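Local coordinates for protein alanine racemase (Actinobacillus succinogenes, PDB 3C3K) that belongs to the periplasmic binding protein-like family and has its two-lobed alpha/beta fold, at residues 13-18 with 41-46; 126-131 with 186-191; 141-146 with 158-163. One frame throughout, in Å; residues are numbered along the deposited sequence.

Contact 1: residues 13-18 with 41-46; sequences VMVSNI and ILLCNT
V13 and M14 pair with L43 and C44 in two neighbouring parallel strands, joined through the backbone first. V13 N reaches L42 O at 2.8 Å, V13 O takes C44 N, and V15 N returns to C44 O, also at 2.8 Å. Past this regular part the pairing slackens: the bond from T46 N to V15 O is weak, at 3.1 Å.

The apolar contacts gather on the face of the sheet that carries V13, V15, I41 and L43. L43 CD2 rests on V13 CB at 3.7 Å, the two side chains running alongside in the same direction, and its other valine neighbour is V15 CG2 at 4.1 Å. V13 CG2 meets I41 CG2 at 3.7 Å. On the other face, with M14 and C44, T46 CG2 packs against M14 CG at 3.7 Å.

One side-chain polar bond closes the loop after strand 9-15. N45 extends with CG anti to its backbone N (chi1 -173°), and OD1 receives I18 N at 2.8 Å; the donor stands 41° out of the amide's carbonyl plane. The far side of the same amide, ND2, bonds to E31 OE2 of the second subunit.

With OD1 tied to the loop backbone and ND2 to a carboxylate across the interface, the N45 amide is held in one orientation, and the turn after strand 9-15 is coupled to the dimer contact.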
# COMPACT_ATOMS: atom_id res chain seq x y z
N VAL B 13 -10.25 12.09 5.00
CA VAL B 13 -10.31 11.27 3.78
C VAL B 13 -10.92 9.91 4.06
O VAL B 13 -10.44 9.19 4.92
CB VAL B 13 -8.91 11.13 3.16
CG1 VAL B 13 -8.99 10.49 1.77
CG2 VAL B 13 -8.21 12.51 3.09
N MET B 14 -11.97 9.56 3.33
CA MET B 14 -12.61 8.25 3.41
C MET B 14 -12.05 7.42 2.27
O MET B 14 -12.42 7.63 1.11
CB MET B 14 -14.14 8.41 3.29
CG MET B 14 -14.85 8.84 4.62
SD MET B 14 -16.66 9.28 4.56
CE MET B 14 -16.77 9.71 2.98
N VAL B 15 -11.18 6.49 2.61
CA VAL B 15 -10.39 5.71 1.65
C VAL B 15 -11.11 4.41 1.30
O VAL B 15 -11.66 3.73 2.18
CB VAL B 15 -9.05 5.40 2.32
CG1 VAL B 15 -8.18 4.50 1.47
CG2 VAL B 15 -8.32 6.72 2.53
N SER B 16 -11.12 4.07 0.01
CA SER B 16 -11.78 2.83 -0.38
C SER B 16 -11.00 1.57 0.03
O SER B 16 -11.59 0.58 0.40
CB SER B 16 -12.05 2.84 -1.89
OG SER B 16 -10.84 3.10 -2.53
N ASN B 17 -9.69 1.59 -0.01
CA ASN B 17 -8.91 0.45 0.54
C ASN B 17 -7.48 0.88 0.77
O ASN B 17 -6.71 1.16 -0.14
CB ASN B 17 -8.96 -0.78 -0.44
CG ASN B 17 -8.24 -2.00 0.09
OD1 ASN B 17 -7.41 -1.92 0.99
ND2 ASN B 17 -8.54 -3.17 -0.51
N ILE B 18 -7.12 0.92 2.02
CA ILE B 18 -5.85 1.44 2.41
C ILE B 18 -4.68 0.55 1.89
O ILE B 18 -3.55 1.03 1.75
CB ILE B 18 -5.86 1.67 3.95
CG1 ILE B 18 -5.07 2.94 4.27
CG2 ILE B 18 -5.58 0.34 4.77
CD1 ILE B 18 -4.82 3.12 5.73
N ILE B 41 -4.28 15.73 7.77
CA ILE B 41 -5.20 14.79 7.16
C ILE B 41 -5.53 13.66 8.11
O ILE B 41 -4.64 13.06 8.70
CB ILE B 41 -4.51 14.22 5.86
CG1 ILE B 41 -4.26 15.35 4.81
CG2 ILE B 41 -5.29 13.10 5.27
CD1 ILE B 41 -5.54 16.00 4.33
N LEU B 42 -6.82 13.35 8.29
CA LEU B 42 -7.18 12.14 9.01
C LEU B 42 -7.77 11.17 8.00
O LEU B 42 -8.57 11.58 7.12
CB LEU B 42 -8.18 12.41 10.09
CG LEU B 42 -7.77 12.98 11.44
CD1 LEU B 42 -9.05 13.19 12.22
CD2 LEU B 42 -6.80 12.07 12.18
N LEU B 43 -7.39 9.90 8.09
CA LEU B 43 -7.92 8.88 7.18
C LEU B 43 -8.94 7.96 7.84
O LEU B 43 -8.86 7.70 9.02
CB LEU B 43 -6.79 7.97 6.65
CG LEU B 43 -5.62 8.64 5.98
CD1 LEU B 43 -4.64 7.53 5.69
CD2 LEU B 43 -6.06 9.37 4.66
N CYS B 44 -9.85 7.42 7.07
CA CYS B 44 -10.68 6.33 7.57
C CYS B 44 -10.74 5.31 6.46
O CYS B 44 -10.99 5.68 5.29
CB CYS B 44 -12.08 6.79 7.88
SG CYS B 44 -13.05 5.39 8.57
N ASN B 45 -10.44 4.07 6.80
CA ASN B 45 -10.44 3.00 5.83
C ASN B 45 -11.84 2.46 5.79
O ASN B 45 -12.16 1.45 6.43
CB ASN B 45 -9.45 1.88 6.20
CG ASN B 45 -9.34 0.86 5.11
OD1 ASN B 45 -9.20 1.24 3.92
ND2 ASN B 45 -9.45 -0.43 5.46
N THR B 46 -12.68 3.16 5.04
CA THR B 46 -14.16 2.94 5.11
C THR B 46 -14.53 1.74 4.27
O THR B 46 -15.45 0.97 4.59
CB THR B 46 -14.96 4.23 4.68
OG1 THR B 46 -14.36 4.80 3.51
CG2 THR B 46 -14.90 5.29 5.73

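Contact 2: residues 126-131 with 186-191; sequences RIALIN and DAIFAI
R126 and D186 meet where two parallel strands begin, and the aspartate meets the arginine at both ends, at its backbone and CB and again at the guanidinium. Its backbone N donates to D186 OD1 at 2.8 Å, on the syn side of the carboxylate but 34° out of its plane, while R126 O receives D186 N in return at 2.9 Å. From there R126 CB sits 3.7 Å from D186 OD1. The chain then bends at chi3 (-33°), and this turns the guanidinium back over the aspartate. NE bonds to the carbonyl of K184. Farther out, R126 NH2 lies 3.7 Å from D186 CB. D186 OD2 lies above one face of the guanidinium, offset toward the rim, with R126 NH1 3.7 Å away; the salt bridge is long and purely one of charge, since no N-H points at the oxygen. D186 OD2 is also bonded to K125 N, so the carboxylate gathers two successive backbone amides.

Beyond this end the strands run in register. A128 N bonds to A187 O, F189 N to A128 O, and I130 N to F189 O at 3.0 Å. On the face of I127, L129 and F189, L129 CD1 approaches the phenyl ring obliquely, 3.7 Å from F189 CD2. On the other face I130 CD1 packs on I188 CG2 at 3.8 Å, beneath helix 168-179. Strands 127-131 and 187-190 are the two inner strands of a four-stranded parallel sheet with helices on both faces, the Rossmann-like core of one lobe in the periplasmic binding protein-like fold.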
# COMPACT_ATOMS: atom_id res chain seq x y z
N ARG B 126 -9.65 -13.27 -27.94
CA ARG B 126 -10.34 -13.83 -26.79
C ARG B 126 -9.85 -13.13 -25.54
O ARG B 126 -8.93 -13.63 -24.84
CB ARG B 126 -10.11 -15.34 -26.70
CG ARG B 126 -10.80 -16.11 -27.83
CD ARG B 126 -10.40 -17.63 -28.01
NE ARG B 126 -9.02 -18.00 -27.69
CZ ARG B 126 -7.97 -17.96 -28.52
NH1 ARG B 126 -8.09 -17.54 -29.78
NH2 ARG B 126 -6.75 -18.35 -28.09
N ILE B 127 -10.44 -11.97 -25.26
CA ILE B 127 -9.96 -11.10 -24.23
C ILE B 127 -10.87 -11.35 -23.03
O ILE B 127 -12.11 -11.26 -23.17
CB ILE B 127 -10.01 -9.61 -24.67
CG1 ILE B 127 -9.14 -9.37 -25.90
CG2 ILE B 127 -9.58 -8.67 -23.48
CD1 ILE B 127 -9.51 -8.19 -26.72
N ALA B 128 -10.28 -11.65 -21.89
CA ALA B 128 -10.99 -11.88 -20.61
C ALA B 128 -10.77 -10.65 -19.72
O ALA B 128 -9.83 -9.84 -19.95
CB ALA B 128 -10.45 -13.20 -19.88
N LEU B 129 -11.66 -10.50 -18.73
CA LEU B 129 -11.61 -9.44 -17.74
C LEU B 129 -11.52 -10.04 -16.33
O LEU B 129 -12.25 -10.99 -15.99
CB LEU B 129 -12.84 -8.51 -17.87
CG LEU B 129 -12.97 -7.31 -16.91
CD1 LEU B 129 -12.03 -6.16 -17.43
CD2 LEU B 129 -14.41 -6.77 -16.86
N ILE B 130 -10.58 -9.55 -15.54
CA ILE B 130 -10.60 -9.86 -14.11
C ILE B 130 -11.16 -8.58 -13.46
O ILE B 130 -10.51 -7.50 -13.53
CB ILE B 130 -9.18 -10.21 -13.53
CG1 ILE B 130 -8.62 -11.45 -14.21
CG2 ILE B 130 -9.29 -10.49 -11.98
CD1 ILE B 130 -7.24 -11.86 -13.75
N ASN B 131 -12.37 -8.67 -12.93
CA ASN B 131 -12.96 -7.51 -12.27
C ASN B 131 -12.92 -7.72 -10.74
O ASN B 131 -12.54 -8.80 -10.27
CB ASN B 131 -14.38 -7.26 -12.83
CG ASN B 131 -14.84 -5.84 -12.67
OD1 ASN B 131 -14.28 -5.08 -11.87
ND2 ASN B 131 -15.93 -5.47 -13.35
N ASP B 186 -6.70 -15.44 -25.00
CA ASP B 186 -5.41 -15.04 -25.49
C ASP B 186 -5.04 -13.66 -24.91
O ASP B 186 -4.03 -13.08 -25.31
CB ASP B 186 -5.35 -15.04 -27.05
CG ASP B 186 -6.41 -14.13 -27.71
OD1 ASP B 186 -7.05 -13.35 -26.98
OD2 ASP B 186 -6.62 -14.23 -28.96
N ALA B 187 -5.86 -13.11 -24.01
CA ALA B 187 -5.52 -11.84 -23.37
C ALA B 187 -6.35 -11.58 -22.16
O ALA B 187 -7.53 -12.04 -22.09
CB ALA B 187 -5.63 -10.68 -24.34
N ILE B 188 -5.71 -10.98 -21.16
CA ILE B 188 -6.33 -10.75 -19.86
C ILE B 188 -6.15 -9.29 -19.50
O ILE B 188 -5.01 -8.76 -19.46
CB ILE B 188 -5.78 -11.68 -18.72
CG1 ILE B 188 -6.21 -13.16 -18.94
CG2 ILE B 188 -6.42 -11.30 -17.41
CD1 ILE B 188 -5.58 -14.15 -17.98
N PHE B 189 -7.29 -8.64 -19.30
CA PHE B 189 -7.35 -7.26 -18.91
C PHE B 189 -7.84 -7.23 -17.45
O PHE B 189 -8.96 -7.66 -17.19
CB PHE B 189 -8.36 -6.54 -19.81
CG PHE B 189 -8.63 -5.09 -19.44
CD1 PHE B 189 -7.64 -4.32 -18.80
CD2 PHE B 189 -9.84 -4.48 -19.82
CE1 PHE B 189 -7.89 -3.02 -18.47
CE2 PHE B 189 -10.10 -3.15 -19.50
CZ PHE B 189 -9.12 -2.41 -18.84
N ALA B 190 -6.97 -6.79 -16.52
CA ALA B 190 -7.38 -6.62 -15.12
C ALA B 190 -7.57 -5.17 -14.73
O ALA B 190 -6.83 -4.27 -15.19
CB ALA B 190 -6.42 -7.32 -14.17
N ILE B 191 -8.54 -4.99 -13.86
CA ILE B 191 -9.05 -3.72 -13.31
C ILE B 191 -8.10 -3.06 -12.27
O ILE B 191 -8.35 -1.95 -11.79
CB ILE B 191 -10.44 -4.07 -12.74
CG1 ILE B 191 -11.55 -3.66 -13.68
CG2 ILE B 191 -10.63 -3.91 -11.24
CD1 ILE B 191 -11.21 -3.88 -15.04

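Contact 3: residues 141-146 with 158-163; sequences HRESGY and SRISYA
The hydroxyl of Y146 is gripped from two strands at once: it accepts R159 N at 2.8 Å, with an N-H...O angle of 156°, and its own proton goes to I127 O in the adjoining strand. The tyrosine reaches this seam because its CG points roughly opposite the backbone N (chi1 157°), which sends the ring from helix 137-152 down onto the sheet. Along the way Y146 CE1 touches I160 CG1 at 3.8 Å, the two side chains sliding past each other in opposite directions.

One helical turn earlier, E143 leaves the same side of the helix as an extended chain. Its aliphatic part crosses I160 at about a right angle: I160 CD1 lies 3.8 Å from E143 CG and 3.7 Å from E143 CD. I160 is thus held between the glutamate stem and the tyrosine ring.

At the tip, E143 OE1 takes an N-H from N131 ND2 of strand 127-131. E143 OE1 and Y162 OH are modelled 2.4 Å apart, too short to be taken at face value, so the details of this hydrogen bond are doubtful.

Two side chains one turn apart on helix 137-152 therefore reach the sheet by different chemistry. The E143 carboxylate is anchored by N131 and, with the reserve just given, may also hold Y162. The Y146 hydroxyl spends both its donor and its acceptor role on backbone groups of two adjacent strands, which fixes the tyrosine ring at their seam.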
# COMPACT_ATOMS: atom_id res chain seq x y z
N HIS B 141 -18.17 0.49 -14.97
CA HIS B 141 -17.88 1.15 -16.23
C HIS B 141 -16.79 0.38 -16.98
O HIS B 141 -16.80 0.32 -18.24
CB HIS B 141 -17.31 2.55 -15.97
CG HIS B 141 -18.35 3.58 -15.68
ND1 HIS B 141 -19.70 3.35 -15.88
CD2 HIS B 141 -18.25 4.83 -15.21
CE1 HIS B 141 -20.38 4.43 -15.55
NE2 HIS B 141 -19.52 5.36 -15.17
N ARG B 142 -15.81 -0.14 -16.25
CA ARG B 142 -14.73 -0.88 -16.91
C ARG B 142 -15.32 -2.16 -17.46
O ARG B 142 -14.99 -2.54 -18.55
CB ARG B 142 -13.52 -1.15 -15.99
CG ARG B 142 -12.63 0.16 -15.66
CD ARG B 142 -11.63 -0.09 -14.47
NE ARG B 142 -11.27 1.22 -13.91
CZ ARG B 142 -10.62 1.44 -12.79
NH1 ARG B 142 -10.09 0.43 -12.10
NH2 ARG B 142 -10.43 2.71 -12.42
N GLU B 143 -16.21 -2.80 -16.72
CA GLU B 143 -16.89 -4.00 -17.22
C GLU B 143 -17.77 -3.74 -18.46
O GLU B 143 -17.72 -4.53 -19.37
CB GLU B 143 -17.66 -4.71 -16.09
CG GLU B 143 -18.36 -5.99 -16.50
CD GLU B 143 -18.93 -6.83 -15.35
OE1 GLU B 143 -18.24 -7.16 -14.38
OE2 GLU B 143 -20.11 -7.25 -15.45
N SER B 144 -18.53 -2.61 -18.51
CA SER B 144 -19.45 -2.32 -19.62
C SER B 144 -18.61 -2.00 -20.79
O SER B 144 -18.89 -2.45 -21.87
CB SER B 144 -20.25 -0.99 -19.47
OG SER B 144 -20.93 -0.87 -18.28
N GLY B 145 -17.64 -1.11 -20.58
CA GLY B 145 -16.72 -0.68 -21.61
C GLY B 145 -16.13 -1.93 -22.28
O GLY B 145 -16.16 -2.04 -23.50
N TYR B 146 -15.63 -2.90 -21.48
CA TYR B 146 -15.06 -4.16 -21.99
C TYR B 146 -16.13 -4.95 -22.80
O TYR B 146 -15.88 -5.37 -23.90
CB TYR B 146 -14.59 -5.04 -20.81
CG TYR B 146 -14.46 -6.54 -21.03
CD1 TYR B 146 -15.45 -7.42 -20.55
CD2 TYR B 146 -13.33 -7.09 -21.64
CE1 TYR B 146 -15.37 -8.79 -20.73
CE2 TYR B 146 -13.21 -8.49 -21.79
CZ TYR B 146 -14.28 -9.33 -21.36
OH TYR B 146 -14.21 -10.70 -21.52
N SER B 158 -16.28 -13.85 -24.57
CA SER B 158 -16.47 -12.96 -23.48
C SER B 158 -16.21 -13.75 -22.23
O SER B 158 -16.73 -14.91 -22.10
CB SER B 158 -17.94 -12.57 -23.40
OG SER B 158 -18.00 -11.24 -23.11
N ARG B 159 -15.42 -13.17 -21.33
CA ARG B 159 -15.41 -13.66 -19.99
C ARG B 159 -14.86 -12.89 -18.85
O ARG B 159 -13.81 -12.26 -18.95
CB ARG B 159 -15.48 -15.15 -19.85
CG ARG B 159 -14.32 -16.05 -19.60
CD ARG B 159 -15.04 -17.44 -19.41
NE ARG B 159 -14.68 -18.41 -20.47
CZ ARG B 159 -15.32 -18.55 -21.65
NH1 ARG B 159 -14.88 -19.44 -22.53
NH2 ARG B 159 -16.37 -17.79 -21.97
N ILE B 160 -15.56 -13.01 -17.73
CA ILE B 160 -15.24 -12.17 -16.59
C ILE B 160 -15.06 -13.05 -15.38
O ILE B 160 -15.90 -13.95 -15.10
CB ILE B 160 -16.39 -11.20 -16.33
CG1 ILE B 160 -16.62 -10.36 -17.56
CG2 ILE B 160 -16.12 -10.32 -15.08
CD1 ILE B 160 -17.97 -9.61 -17.62
N SER B 161 -13.98 -12.79 -14.65
CA SER B 161 -13.80 -13.54 -13.44
C SER B 161 -13.61 -12.52 -12.33
O SER B 161 -12.97 -11.50 -12.55
CB SER B 161 -12.55 -14.40 -13.64
OG SER B 161 -12.16 -15.00 -12.44
N TYR B 162 -14.17 -12.74 -11.14
CA TYR B 162 -14.21 -11.68 -10.14
C TYR B 162 -13.23 -11.99 -9.05
O TYR B 162 -13.25 -13.08 -8.46
CB TYR B 162 -15.62 -11.43 -9.57
CG TYR B 162 -16.58 -10.88 -10.60
CD1 TYR B 162 -16.66 -9.52 -10.82
CD2 TYR B 162 -17.41 -11.73 -11.37
CE1 TYR B 162 -17.50 -8.99 -11.76
CE2 TYR B 162 -18.31 -11.19 -12.34
CZ TYR B 162 -18.32 -9.81 -12.52
OH TYR B 162 -19.11 -9.16 -13.47
N ALA B 163 -12.32 -11.05 -8.81
CA ALA B 163 -11.39 -11.30 -7.73
C ALA B 163 -12.08 -10.98 -6.42
O ALA B 163 -12.68 -9.95 -6.31
CB ALA B 163 -10.11 -10.46 -7.91

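Overall arrangement
From the N terminus, contact 1 comes first and closes the short beta-alpha-beta unit of strand 9-15, helix 21-35 and strand 39-45; the last of these is the edge strand, within this chain, of the first lobe's six-stranded sheet and faces the second subunit. It is complete before contact 2 opens, and the two lie on opposite sides of the chain's centre, their centres about 29 Å apart. Contact 2 spans the long excursion from strand 127-131 to strand 187-190. Contact 3 falls wholly within that excursion, clasping helix 137-152 onto strand 159-162. Contacts 2 and 3 share the four-stranded sheet and touch, with N131 and A163 joined through their backbones; contact 1 touches neither.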